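Local coordinates for protein tryptophanyl-tRNA synthetase (Thermus thermophilus, PDB 2EL7) that probably catalyses the ATP-dependent attachment of tryptophan to its cognate tRNA, working as a homodimeric class I aminoacyl-tRNA synthetase, at residues P88-L93 / A134-I139. Residues are numbered along the deposited sequence; the frame is centred on the assembly and turned at random.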
loop_
_atom_site.group_PDB
_atom_site.type_symbol
_atom_site.label_atom_id
_atom_site.label_comp_id
_atom_site.label_asym_id
_atom_site.label_seq_id
_atom_site.Cartn_x
_atom_site.Cartn_y
_atom_site.Cartn_z
ATOM N N PRO A 88 5.166 -4.458 8.677
ATOM C CA PRO A 88 4.718 -4.207 7.306
ATOM C C PRO A 88 3.312 -4.646 6.908
ATOM O O PRO A 88 2.794 -4.163 5.897
ATOM C CB PRO A 88 5.796 -4.907 6.487
ATOM C CG PRO A 88 6.020 -6.159 7.319
ATOM C CD PRO A 88 6.164 -5.547 8.705
ATOM N N GLU A 89 2.713 -5.563 7.674
ATOM C CA GLU A 89 1.370 -6.060 7.402
ATOM C C GLU A 89 0.370 -4.924 7.161
ATOM O O GLU A 89 -0.522 -5.047 6.327
ATOM C CB GLU A 89 0.824 -6.900 8.580
ATOM C CG GLU A 89 1.287 -8.345 8.735
ATOM C CD GLU A 89 2.727 -8.477 9.168
ATOM O OE1 GLU A 89 3.266 -7.546 9.795
ATOM O OE2 GLU A 89 3.324 -9.534 8.896
ATOM N N HIS A 90 0.486 -3.816 7.888
ATOM C CA HIS A 90 -0.500 -2.784 7.671
ATOM C C HIS A 90 -0.510 -2.206 6.272
ATOM O O HIS A 90 -1.554 -1.709 5.842
ATOM C CB HIS A 90 -0.429 -1.672 8.757
ATOM C CG HIS A 90 0.607 -0.619 8.517
ATOM N ND1 HIS A 90 1.936 -0.796 8.834
ATOM C CD2 HIS A 90 0.508 0.617 7.977
ATOM C CE1 HIS A 90 2.613 0.286 8.495
ATOM N NE2 HIS A 90 1.767 1.158 7.973
ATOM N N THR A 91 0.606 -2.273 5.540
ATOM C CA THR A 91 0.592 -1.748 4.170
ATOM C C THR A 91 -0.228 -2.645 3.293
ATOM O O THR A 91 -0.624 -2.255 2.209
ATOM C CB THR A 91 2.018 -1.607 3.462
ATOM O OG1 THR A 91 2.643 -2.888 3.304
ATOM C CG2 THR A 91 2.905 -0.655 4.222
ATOM N N GLU A 92 -0.446 -3.872 3.738
ATOM C CA GLU A 92 -1.242 -4.812 2.962
ATOM C C GLU A 92 -2.728 -4.539 3.231
ATOM O O GLU A 92 -3.560 -4.511 2.307
ATOM C CB GLU A 92 -0.896 -6.233 3.343
ATOM C CG GLU A 92 -1.655 -7.248 2.540
ATOM C CD GLU A 92 -1.427 -8.650 3.028
ATOM O OE1 GLU A 92 -0.464 -8.839 3.793
ATOM O OE2 GLU A 92 -2.202 -9.563 2.642
ATOM N N LEU A 93 -3.048 -4.331 4.507
ATOM C CA LEU A 93 -4.403 -4.013 4.916
ATOM C C LEU A 93 -4.710 -2.690 4.219
ATOM O O LEU A 93 -5.858 -2.389 3.859
ATOM C CB LEU A 93 -4.455 -3.822 6.436
ATOM C CG LEU A 93 -5.823 -3.425 6.967
ATOM C CD1 LEU A 93 -6.865 -4.406 6.422
ATOM C CD2 LEU A 93 -5.799 -3.464 8.499
ATOM N N ALA A 134 -5.406 4.734 8.677
ATOM C CA ALA A 134 -6.547 3.889 9.028
ATOM C C ALA A 134 -6.159 2.404 9.201
ATOM O O ALA A 134 -6.687 1.701 10.071
ATOM C CB ALA A 134 -7.635 4.014 7.957
ATOM N N ALA A 135 -5.247 1.925 8.357
ATOM C CA ALA A 135 -4.815 0.529 8.426
ATOM C C ALA A 135 -3.923 0.317 9.632
ATOM O O ALA A 135 -3.905 -0.738 10.224
ATOM C CB ALA A 135 -4.082 0.164 7.171
ATOM N N ASP A 136 -3.169 1.342 9.985
ATOM C CA ASP A 136 -2.283 1.273 11.136
ATOM C C ASP A 136 -3.176 1.157 12.385
ATOM O O ASP A 136 -2.915 0.353 13.269
ATOM C CB ASP A 136 -1.423 2.547 11.176
ATOM C CG ASP A 136 0.033 2.281 11.543
ATOM O OD1 ASP A 136 0.475 1.104 11.520
ATOM O OD2 ASP A 136 0.736 3.282 11.847
ATOM N N ILE A 137 -4.238 1.952 12.433
ATOM C CA ILE A 137 -5.160 1.938 13.557
ATOM C C ILE A 137 -5.948 0.622 13.651
ATOM O O ILE A 137 -6.009 -0.003 14.721
ATOM C CB ILE A 137 -6.179 3.124 13.478
ATOM C CG1 ILE A 137 -5.452 4.461 13.646
ATOM C CG2 ILE A 137 -7.256 2.967 14.549
ATOM C CD1 ILE A 137 -6.362 5.668 13.575
ATOM N N LEU A 138 -6.520 0.179 12.535
ATOM C CA LEU A 138 -7.302 -1.038 12.578
ATOM C C LEU A 138 -6.546 -2.382 12.573
ATOM O O LEU A 138 -7.066 -3.396 13.077
ATOM C CB LEU A 138 -8.354 -0.988 11.475
ATOM C CG LEU A 138 -9.200 0.296 11.562
ATOM C CD1 LEU A 138 -10.202 0.361 10.393
ATOM C CD2 LEU A 138 -9.916 0.364 12.912
ATOM N N ILE A 139 -5.328 -2.415 12.028
ATOM C CA ILE A 139 -4.576 -3.680 12.008
ATOM C C ILE A 139 -4.336 -4.180 13.446
ATOM O O ILE A 139 -4.167 -5.390 13.676
ATOM C CB ILE A 139 -3.206 -3.516 11.346
ATOM C CG1 ILE A 139 -2.633 -4.881 10.991
ATOM C CG2 ILE A 139 -2.217 -2.850 12.325
ATOM C CD1 ILE A 139 -2.950 -5.335 9.628
#
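His-90 and Ala-135 mark the nearest backbone approach, their CA atoms 5.5 Å apart, where helix segments 89-93 and 134-139 run 8.3 Å apart between axes with their N-to-C directions at 112°. The small methyl of Ala-135 is consistent with this spacing: its CB rests against the carbonyl O of His-90 at 3.4 Å. One turn on, Leu-93 and Ile-139 lie alongside each other, pointing opposite ways, and Leu-93 CD2 meets Ile-139 CD1 at 3.6 Å. CG1 of Ile-139 lies anti to its own N (chi1 -164°), and from there CD1 reaches Leu-93 CB and His-90 CA. Met-318 and Val-321 of helix 296-324 also pack on Leu-93, tying this apolar seam to the long C-terminal helix.

The polar side of the contact is a face-on approach. Asp-136 OD1 lies 3.4 Å above the plane of the His-90 ring, over its centre, with carboxylate and ring planes 30° apart; the imidazole thus presents a face to this oxygen, and its ND1 bonds to the backbone O of Val-87. Replacing His-90 by an alanine would remove the ring face under Asp-136 OD1 and the ND1 donor that reaches Val-87 O, and is likely to leave the carboxylate freer to turn. Asp-136 is predicted to bind L-tryptophan, and its side chain also touches Gln-84. The chemistry is therefore consistent with His-90 acting from the second shell, its ring limiting where the Asp-136 carboxylate can sit, while the aliphatic contacts join helix 89-99 to helix 124-139, the helix that carries Asp-136.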